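Local structure of Exo-alpha-sialidase (Clostridium perfringens, 2VO8) at residues S12-N17 / E130-E135; E27-I32 / D93-K98; A44-E49 / I81-L86. The protein is the cohesin module of a family 33 glycoside hydrolase (exo-alpha-sialidase) and probably binds a dockerin partner to join secreted enzymes into toxin complexes. All blocks are in the same frame, centred on the assembly; numbering follows the deposited sequence. Where two conformers were deposited one is given.

All three contacts lie in one all-beta cohesin domain, a jelly-roll beta sandwich packed round an apolar core. Along the chain they are nested: 44-49/81-86 (interaction 3) falls inside the loop closed by 27-32/93-98 (interaction 2), which itself falls inside that closed by 12-17/130-135 (interaction 1). The centres of interactions 1 and 2 are about 9 Å apart, joined through the neighbouring strands 10-15 and 26-33 and by the salt bridge Lys-15 to Asp-95. Interactions 2 and 3 (centres about 10 Å apart) meet across the core, where Val-97 packs on Val-83. Interaction 1, its centre about 14 Å from that of interaction 3, reaches Tyr-46 and Phe-48, so the strands at the two chain ends pack against the same core.

Interaction 1 of 3, residues S12-N17 / E130-E135; sequences STIKVN and ELSSKE
The first and last strands of the cohesin sandwich, 10-15 and 126-139, run alongside in parallel here, their short segments 14° apart in direction. One backbone bond, Ser-12 N to Glu-130 O (3.0 Å), links them at the Ser-12 end; side chains span the wider gap beyond it. The same Glu-130 O takes a shorter bond from Ser-12 OG (2.7 Å), which arrives in the carbonyl plane on a lone pair. With chi1 at 63°, Ser-12 OG sits between its own backbone N and carbonyl carbon, within reach of that oxygen; it also accepts a bond from Ser-132 OG at 2.8 Å, so a relay of two hydroxyls ends on the carbonyl. Further along, the CG2 branch of Ile-14 rests 3.5 Å from Ser-132 OG. Beyond it the Lys-134 chain, bent at chi2 and chi4, brings NZ to Val-16 O (2.7 Å), nearly along the C=O axis; the same ammonium forms a salt bridge with Asp-18, so a carbonyl and a carboxylate share it. Strand 26-33 flanks strand 10-15, with Ile-14 packing on Leu-30, while strand 107-121 borders the other segment through backbone bonds from Ser-132 to Leu-114 and from Lys-134 to Leu-112.

Interaction 2 of 3, residues E27-I32 / D93-K98; sequences EAILGI and DSDLVK
Leu-30 and the pair Leu-96 and Val-97 meet in a classic beta bulge between antiparallel strands 26-33 and 95-103. Leu-30 O accepts from two consecutive amides: Leu-96 N at 2.8 Å, in the carbonyl plane, and Val-97 N at 3.0 Å, tilted 18° from it. Leu-30 N in turn donates to Val-97 O (2.8 Å), and past the bulge Ile-32 N finds Ser-94 O. The extra residue shifts the register by one, pairing Gly-31 with Asp-95; Gly-31 CA lies 3.4 Å from Ser-94 O, the strands coming close where no side chain intervenes. On the core face, the CB atoms of Leu-30 and Val-97 stand 4.0 Å apart. A separate buried contact brings Ile-32 CG2 to Leu-96 CD1 at 4.1 Å. The methyl of Ile-29 that lies opposite the backbone N, CG2, meets the Asp-95 carboxylate on the other face, 3.7 Å from Asp-95 OD2. Asp-95 OD1 has two partners, Lys-15 NZ (salt bridge) and a water 2.7 Å from OD1 that also lies close to Ile-32 O. Ser-94 OG bonds back to Glu-91 O, and Asp-93 OD1 reaches Gly-34 N just past strand 26-33. Strand 10-15 pairs with the other edge of strand 26-33, and strands 41-49 and 78-85 cover the core face, Tyr-46 lying against Leu-30, Ile-32 and Leu-96.

Interaction 3 of 3, residues A44-E49 / I81-L86; sequences AEYLFE and ILVASL
Ala-44 N donates to Val-83 O at 2.8 Å, the shortest of four backbone bonds that pair strands 41-49 and 78-85 antiparallel; Val-83 N returns a bond to Ala-44 O (2.9 Å). Two residues on, Tyr-46 and Ile-81 form the second hydrogen-bonded pair. Tyr-46 N lies in the plane of the Ile-81 carbonyl at 2.9 Å from its O, whereas Ile-81 N stands 30° out of the plane of the Tyr-46 carbonyl. Ile-81 O also receives a CA-H contact from Glu-45, 3.2 Å from Glu-45 CA. On the inward face, with Tyr-46 CG opposite the carbonyl carbon (chi1 -52°), the ring is set with CE2 beside Val-83 CG2, which approaches obliquely at 3.9 Å, while Ile-81 CG2 lies at the ring edge, near its plane. The hydroxyl at the far end of the ring makes a weak hydrogen bond to Gly-31 O. Ile-81 CD1 reaches across to Phe-48 CB on the partner strand (3.9 Å). On the outward face, the extended Glu-45 chain and Leu-82 run alongside each other in the same direction, Leu-82 CD2 against Glu-45 CG, CD and OE1. The chemistry is thus two-sided: an apolar layer, joined by Leu-96, Val-97 and Val-99 from strand 95-103, fills the sandwich interior and encloses the Tyr-46 hydroxyl, whose bond to Gly-31 O is weak, while the outward side keeps a carboxylate beside a leucine.

Interaction 1 of 3, residues S12-N17 / E130-E135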
loop_
_atom_site.group_PDB
_atom_site.type_symbol
_atom_site.label_atom_id
_atom_site.label_comp_id
_atom_site.label_asym_id
_atom_site.label_seq_id
_atom_site.Cartn_x
_atom_site.Cartn_y
_atom_site.Cartn_z
ATOM N N SER A 12 -2.359 8.676 -2.995
ATOM C CA SER A 12 -1.710 7.405 -2.550
ATOM C C SER A 12 -0.515 7.135 -3.463
ATOM O O SER A 12 -0.505 7.581 -4.611
ATOM C CB SER A 12 -2.700 6.240 -2.550
ATOM O OG SER A 12 -3.214 5.931 -3.831
ATOM N N THR A 13 0.471 6.381 -2.984
ATOM C CA THR A 13 1.638 5.997 -3.746
ATOM C C THR A 13 1.832 4.513 -3.613
ATOM O O THR A 13 1.530 3.950 -2.569
ATOM C CB THR A 13 2.919 6.718 -3.289
ATOM O OG1 THR A 13 3.213 6.405 -1.909
ATOM C CG2 THR A 13 2.791 8.248 -3.478
ATOM N N ILE A 14 2.240 3.884 -4.710
ATOM C CA ILE A 14 2.738 2.492 -4.662
ATOM C C ILE A 14 4.007 2.422 -5.507
ATOM O O ILE A 14 3.991 2.827 -6.664
ATOM C CB ILE A 14 1.639 1.464 -5.062
ATOM C CG1 ILE A 14 2.229 0.043 -5.234
ATOM C CG2 ILE A 14 0.818 1.863 -6.285
ATOM C CD1 ILE A 14 1.104 -1.065 -5.245
ATOM N N LYS A 15 5.084 1.927 -4.917
ATOM C CA LYS A 15 6.401 1.847 -5.544
ATOM C C LYS A 15 6.803 0.387 -5.528
ATOM O O LYS A 15 6.744 -0.275 -4.492
ATOM C CB LYS A 15 7.452 2.708 -4.879
ATOM C CG LYS A 15 7.259 4.203 -5.096
ATOM C CD LYS A 15 8.447 5.047 -4.580
ATOM C CE LYS A 15 8.585 5.021 -3.087
ATOM N NZ LYS A 15 7.481 5.732 -2.386
ATOM N N VAL A 16 7.115 -0.116 -6.709
ATOM C CA VAL A 16 7.496 -1.513 -6.861
ATOM C C VAL A 16 8.329 -1.635 -8.125
ATOM O O VAL A 16 8.180 -0.851 -9.116
ATOM C CB VAL A 16 6.218 -2.430 -6.886
ATOM C CG1 VAL A 16 5.314 -2.008 -7.919
ATOM C CG2 VAL A 16 6.571 -3.975 -7.070
ATOM N N ASN A 17 9.231 -2.599 -8.126
ATOM C CA ASN A 17 10.071 -2.823 -9.276
ATOM C C ASN A 17 9.147 -3.251 -10.430
ATOM O O ASN A 17 8.094 -3.836 -10.203
ATOM C CB ASN A 17 11.096 -3.954 -9.033
ATOM C CG ASN A 17 12.175 -3.589 -8.017
ATOM O OD1 ASN A 17 12.527 -2.410 -7.826
ATOM N ND2 ASN A 17 12.739 -4.634 -7.389
ATOM N N GLU A 130 -6.364 10.177 -3.746
ATOM C CA GLU A 130 -6.410 9.623 -5.107
ATOM C C GLU A 130 -5.862 8.191 -5.073
ATOM O O GLU A 130 -4.890 7.921 -4.372
ATOM C CB GLU A 130 -5.581 10.456 -6.038
ATOM C CG GLU A 130 -6.272 11.747 -6.440
ATOM C CD GLU A 130 -5.664 12.386 -7.674
ATOM O OE1 GLU A 130 -5.040 11.678 -8.512
ATOM O OE2 GLU A 130 -5.779 13.637 -7.791
ATOM N N LEU A 131 -6.507 7.316 -5.842
ATOM C CA LEU A 131 -6.094 5.925 -5.951
ATOM C C LEU A 131 -4.821 5.764 -6.796
ATOM O O LEU A 131 -4.337 6.678 -7.440
ATOM C CB LEU A 131 -7.262 5.079 -6.482
ATOM C CG LEU A 131 -8.573 5.204 -5.700
ATOM C CD1 LEU A 131 -9.715 4.319 -6.254
ATOM C CD2 LEU A 131 -8.310 4.916 -4.199
ATOM N N SER A 132 -4.235 4.572 -6.766
ATOM C CA SER A 132 -3.023 4.339 -7.530
ATOM C C SER A 132 -2.879 2.820 -7.814
ATOM O O SER A 132 -3.469 2.003 -7.113
ATOM C CB SER A 132 -1.781 4.899 -6.841
ATOM O OG SER A 132 -1.613 4.334 -5.528
ATOM N N SER A 133 -2.096 2.498 -8.836
ATOM C CA SER A 133 -1.671 1.112 -9.081
ATOM C C SER A 133 -0.343 1.105 -9.770
ATOM O O SER A 133 0.129 2.130 -10.233
ATOM C CB SER A 133 -2.707 0.316 -9.884
ATOM O OG SER A 133 -2.784 0.799 -11.214
ATOM N N LYS A 134 0.261 -0.079 -9.863
ATOM C CA LYS A 134 1.538 -0.260 -10.518
ATOM C C LYS A 134 1.494 -1.633 -11.222
ATOM O O LYS A 134 0.915 -2.585 -10.677
ATOM C CB LYS A 134 2.669 -0.194 -9.482
ATOM C CG LYS A 134 4.043 -0.730 -9.889
ATOM C CD LYS A 134 4.784 0.094 -10.863
ATOM C CE LYS A 134 6.082 -0.647 -11.272
ATOM N NZ LYS A 134 7.181 0.333 -11.367
ATOM N N GLU A 135 2.037 -1.673 -12.439
ATOM C CA GLU A 135 2.147 -2.924 -13.214
ATOM C C GLU A 135 3.518 -3.525 -13.018
ATOM O O GLU A 135 4.515 -2.827 -13.006
ATOM C CB GLU A 135 1.900 -2.713 -14.715
ATOM C CG GLU A 135 0.662 -1.967 -15.025
ATOM C CD GLU A 135 0.522 -1.629 -16.506
ATOM O OE1 GLU A 135 1.535 -1.694 -17.222
ATOM O OE2 GLU A 135 -0.611 -1.314 -16.894
HETATM O O HOH W 1 -2.646 8.680 -6.263
#

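Interaction 2 of 3, residues E27-I32 / D93-K98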
loop_
_atom_site.group_PDB
_atom_site.type_symbol
_atom_site.label_atom_id
_atom_site.label_comp_id
_atom_site.label_asym_id
_atom_site.label_seq_id
_atom_site.Cartn_x
_atom_site.Cartn_y
_atom_site.Cartn_z
ATOM N N GLU A 27 9.168 -6.318 -2.501
ATOM C CA GLU A 27 8.384 -5.376 -1.692
ATOM C C GLU A 27 7.524 -4.443 -2.602
ATOM O O GLU A 27 8.097 -3.897 -3.545
ATOM C CB GLU A 27 9.392 -4.497 -0.872
ATOM C CG GLU A 27 9.914 -5.158 0.475
ATOM C CD GLU A 27 11.256 -5.960 0.401
ATOM O OE1 GLU A 27 11.564 -6.696 1.363
ATOM O OE2 GLU A 27 12.033 -5.862 -0.571
ATOM N N ALA A 28 6.232 -4.277 -2.342
ATOM C CA ALA A 28 5.524 -3.083 -2.780
ATOM C C ALA A 28 5.409 -2.089 -1.634
ATOM O O ALA A 28 5.002 -2.449 -0.528
ATOM C CB ALA A 28 4.147 -3.446 -3.310
ATOM N N ILE A 29 5.768 -0.838 -1.906
ATOM C CA ILE A 29 5.857 0.181 -0.868
ATOM C C ILE A 29 4.709 1.179 -0.979
ATOM O O ILE A 29 4.625 1.941 -1.943
ATOM C CB ILE A 29 7.194 0.942 -0.937
ATOM C CG1 ILE A 29 8.367 -0.025 -0.765
ATOM C CG2 ILE A 29 7.240 2.036 0.119
ATOM C CD1 ILE A 29 9.721 0.612 -0.983
ATOM N N LEU A 30 3.827 1.167 0.015
ATOM C CA LEU A 30 2.629 1.982 -0.011
ATOM C C LEU A 30 2.839 3.286 0.770
ATOM O O LEU A 30 3.401 3.282 1.863
ATOM C CB LEU A 30 1.444 1.255 0.537
ATOM C CG LEU A 30 1.240 -0.218 0.192
ATOM C CD1 LEU A 30 -0.108 -0.650 0.747
ATOM C CD2 LEU A 30 1.301 -0.334 -1.363
ATOM N N GLY A 31 2.420 4.406 0.193
ATOM C CA GLY A 31 2.612 5.684 0.897
ATOM C C GLY A 31 1.605 6.742 0.522
ATOM O O GLY A 31 0.528 6.442 0.005
ATOM N N ILE A 32 1.973 7.978 0.846
ATOM C CA ILE A 32 1.162 9.163 0.498
ATOM C C ILE A 32 2.086 10.202 -0.129
ATOM O O ILE A 32 3.327 10.129 0.020
ATOM C CB ILE A 32 0.407 9.703 1.746
ATOM C CG1 ILE A 32 1.361 10.080 2.887
ATOM C CG2 ILE A 32 -0.680 8.706 2.251
ATOM C CD1 ILE A 32 0.635 10.827 4.031
ATOM N N ASP A 93 4.702 13.297 2.519
ATOM C CA ASP A 93 5.206 12.465 1.381
ATOM C C ASP A 93 5.816 11.146 1.862
ATOM O O ASP A 93 6.670 10.551 1.174
ATOM C CB ASP A 93 6.229 13.275 0.583
ATOM C CG ASP A 93 5.568 14.284 -0.398
ATOM O OD1 ASP A 93 4.381 14.622 -0.299
ATOM O OD2 ASP A 93 6.275 14.745 -1.287
ATOM N N SER A 94 5.376 10.693 3.029
ATOM C CA SER A 94 5.989 9.522 3.659
ATOM C C SER A 94 5.553 8.180 3.027
ATOM O O SER A 94 4.458 8.034 2.558
ATOM C CB SER A 94 5.804 9.452 5.203
ATOM O OG SER A 94 4.754 10.253 5.726
ATOM N N ASP A 95 6.463 7.219 3.100
ATOM C CA ASP A 95 6.175 5.829 2.850
ATOM C C ASP A 95 5.697 5.203 4.175
ATOM O O ASP A 95 6.241 5.508 5.270
ATOM C CB ASP A 95 7.410 5.142 2.262
ATOM C CG ASP A 95 7.745 5.654 0.845
ATOM O OD1 ASP A 95 6.923 6.371 0.273
ATOM O OD2 ASP A 95 8.813 5.333 0.320
ATOM N N LEU A 96 4.644 4.397 4.072
ATOM C CA LEU A 96 3.896 3.929 5.235
ATOM C C LEU A 96 3.910 2.395 5.453
ATOM O O LEU A 96 3.949 1.936 6.592
ATOM C CB LEU A 96 2.455 4.411 5.148
ATOM C CG LEU A 96 2.219 5.921 5.188
ATOM C CD1 LEU A 96 0.757 6.235 5.125
ATOM C CD2 LEU A 96 2.816 6.504 6.505
ATOM N N VAL A 97 3.886 1.624 4.369
ATOM C CA VAL A 97 3.670 0.175 4.476
ATOM C C VAL A 97 4.558 -0.567 3.470
ATOM O O VAL A 97 4.754 -0.084 2.349
ATOM C CB VAL A 97 2.215 -0.207 4.191
ATOM C CG1 VAL A 97 2.033 -1.817 4.324
ATOM C CG2 VAL A 97 1.245 0.578 5.046
ATOM N N LYS A 98 5.117 -1.704 3.906
ATOM C CA LYS A 98 5.869 -2.630 3.039
ATOM C C LYS A 98 4.990 -3.864 2.869
ATOM O O LYS A 98 4.647 -4.508 3.859
ATOM C CB LYS A 98 7.150 -3.089 3.730
ATOM C CG LYS A 98 8.159 -2.009 4.068
ATOM C CD LYS A 98 9.483 -2.615 4.565
ATOM C CE LYS A 98 9.812 -2.380 6.044
ATOM N NZ LYS A 98 11.325 -2.384 6.142
HETATM O O HOH W 2 5.071 8.047 -0.751
#

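Interaction 3 of 3, residues A44-E49 / I81-L86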
loop_
_atom_site.group_PDB
_atom_site.type_symbol
_atom_site.label_atom_id
_atom_site.label_comp_id
_atom_site.label_asym_id
_atom_site.label_seq_id
_atom_site.Cartn_x
_atom_site.Cartn_y
_atom_site.Cartn_z
ATOM N N ALA A 44 -3.807 6.067 8.059
ATOM C CA ALA A 44 -4.234 5.853 6.665
ATOM C C ALA A 44 -4.903 4.481 6.556
ATOM O O ALA A 44 -4.774 3.617 7.461
ATOM C CB ALA A 44 -3.092 6.028 5.728
ATOM N N GLU A 45 -5.618 4.271 5.456
ATOM C CA GLU A 45 -6.234 2.979 5.177
ATOM C C GLU A 45 -6.223 2.674 3.684
ATOM O O GLU A 45 -6.720 3.460 2.876
ATOM C CB GLU A 45 -7.667 2.942 5.712
ATOM C CG GLU A 45 -8.506 1.800 5.159
ATOM C CD GLU A 45 -9.885 1.736 5.786
ATOM O OE1 GLU A 45 -10.164 2.542 6.696
ATOM O OE2 GLU A 45 -10.690 0.877 5.366
ATOM N N TYR A 46 -5.656 1.529 3.322
ATOM C CA TYR A 46 -5.717 1.042 1.949
ATOM C C TYR A 46 -6.627 -0.177 1.837
ATOM O O TYR A 46 -6.878 -0.868 2.823
ATOM C CB TYR A 46 -4.316 0.701 1.437
ATOM C CG TYR A 46 -3.311 1.815 1.618
ATOM C CD1 TYR A 46 -3.277 2.895 0.746
ATOM C CD2 TYR A 46 -2.393 1.787 2.659
ATOM C CE1 TYR A 46 -2.360 3.916 0.907
ATOM C CE2 TYR A 46 -1.472 2.803 2.829
ATOM C CZ TYR A 46 -1.459 3.865 1.950
ATOM O OH TYR A 46 -0.544 4.879 2.114
ATOM N N LEU A 47 -7.119 -0.432 0.628
ATOM C CA LEU A 47 -7.511 -1.762 0.237
ATOM C C LEU A 47 -6.556 -2.079 -0.905
ATOM O O LEU A 47 -6.571 -1.434 -1.963
ATOM C CB LEU A 47 -8.998 -1.942 -0.086
ATOM C CG LEU A 47 -9.288 -3.454 -0.297
ATOM C CD1 LEU A 47 -9.422 -4.257 0.985
ATOM C CD2 LEU A 47 -10.467 -3.694 -1.254
ATOM N N PHE A 48 -5.666 -3.030 -0.607
ATOM C CA PHE A 48 -4.563 -3.420 -1.483
ATOM C C PHE A 48 -5.017 -4.630 -2.287
ATOM O O PHE A 48 -5.480 -5.594 -1.715
ATOM C CB PHE A 48 -3.327 -3.800 -0.684
ATOM C CG PHE A 48 -2.195 -4.344 -1.538
ATOM C CD1 PHE A 48 -1.343 -3.501 -2.232
ATOM C CD2 PHE A 48 -1.998 -5.714 -1.658
ATOM C CE1 PHE A 48 -0.315 -3.994 -3.007
ATOM C CE2 PHE A 48 -0.972 -6.196 -2.398
ATOM C CZ PHE A 48 -0.125 -5.374 -3.069
ATOM N N GLU A 49 -4.900 -4.567 -3.606
ATOM C CA GLU A 49 -5.415 -5.657 -4.463
ATOM C C GLU A 49 -4.303 -6.220 -5.311
ATOM O O GLU A 49 -3.390 -5.515 -5.762
ATOM C CB GLU A 49 -6.606 -5.169 -5.294
ATOM C CG GLU A 49 -7.800 -4.836 -4.403
ATOM C CD GLU A 49 -9.111 -4.907 -5.123
ATOM O OE1 GLU A 49 -9.276 -5.805 -5.993
ATOM O OE2 GLU A 49 -10.008 -4.095 -4.792
ATOM N N ILE A 81 -5.789 -2.765 4.939
ATOM C CA ILE A 81 -4.561 -2.334 5.611
ATOM C C ILE A 81 -4.847 -1.028 6.348
ATOM O O ILE A 81 -5.284 -0.042 5.730
ATOM C CB ILE A 81 -3.397 -2.137 4.660
ATOM C CG1 ILE A 81 -3.149 -3.418 3.839
ATOM C CG2 ILE A 81 -2.140 -1.634 5.416
ATOM C CD1 ILE A 81 -2.042 -3.308 2.966
ATOM N N LEU A 82 -4.680 -1.072 7.684
ATOM C CA LEU A 82 -4.860 0.112 8.545
ATOM C C LEU A 82 -3.488 0.489 9.060
ATOM O O LEU A 82 -2.817 -0.359 9.704
ATOM C CB LEU A 82 -5.783 -0.210 9.730
ATOM C CG LEU A 82 -7.195 -0.697 9.406
ATOM C CD1 LEU A 82 -8.059 -1.004 10.671
ATOM C CD2 LEU A 82 -7.914 0.311 8.544
ATOM N N VAL A 83 -3.069 1.730 8.779
ATOM C CA VAL A 83 -1.804 2.321 9.225
ATOM C C VAL A 83 -2.181 3.399 10.257
ATOM O O VAL A 83 -3.023 4.235 9.986
ATOM C CB VAL A 83 -1.003 3.147 8.154
ATOM C CG1 VAL A 83 0.430 3.312 8.609
ATOM C CG2 VAL A 83 -1.064 2.601 6.719
ATOM N N ALA A 84 -1.548 3.394 11.423
ATOM C CA ALA A 84 -1.842 4.427 12.450
ATOM C C ALA A 84 -0.556 4.959 13.059
ATOM O O ALA A 84 0.419 4.227 13.312
ATOM C CB ALA A 84 -2.795 3.896 13.523
ATOM N N SER A 85 -0.544 6.274 13.294
ATOM C CA SER A 85 0.553 6.909 13.966
ATOM C C SER A 85 0.599 6.418 15.417
ATOM O O SER A 85 -0.446 6.199 16.026
ATOM C CB SER A 85 0.339 8.424 14.009
ATOM O OG SER A 85 1.481 9.041 14.552
ATOM N N LEU A 86 1.802 6.338 15.951
ATOM C CA LEU A 86 2.003 6.037 17.351
ATOM C C LEU A 86 2.071 7.323 18.196
ATOM O O LEU A 86 2.209 7.269 19.436
ATOM C CB LEU A 86 3.284 5.213 17.502
ATOM C CG LEU A 86 3.168 3.807 16.913
ATOM C CD1 LEU A 86 4.483 3.055 17.125
ATOM C CD2 LEU A 86 2.009 2.999 17.439
#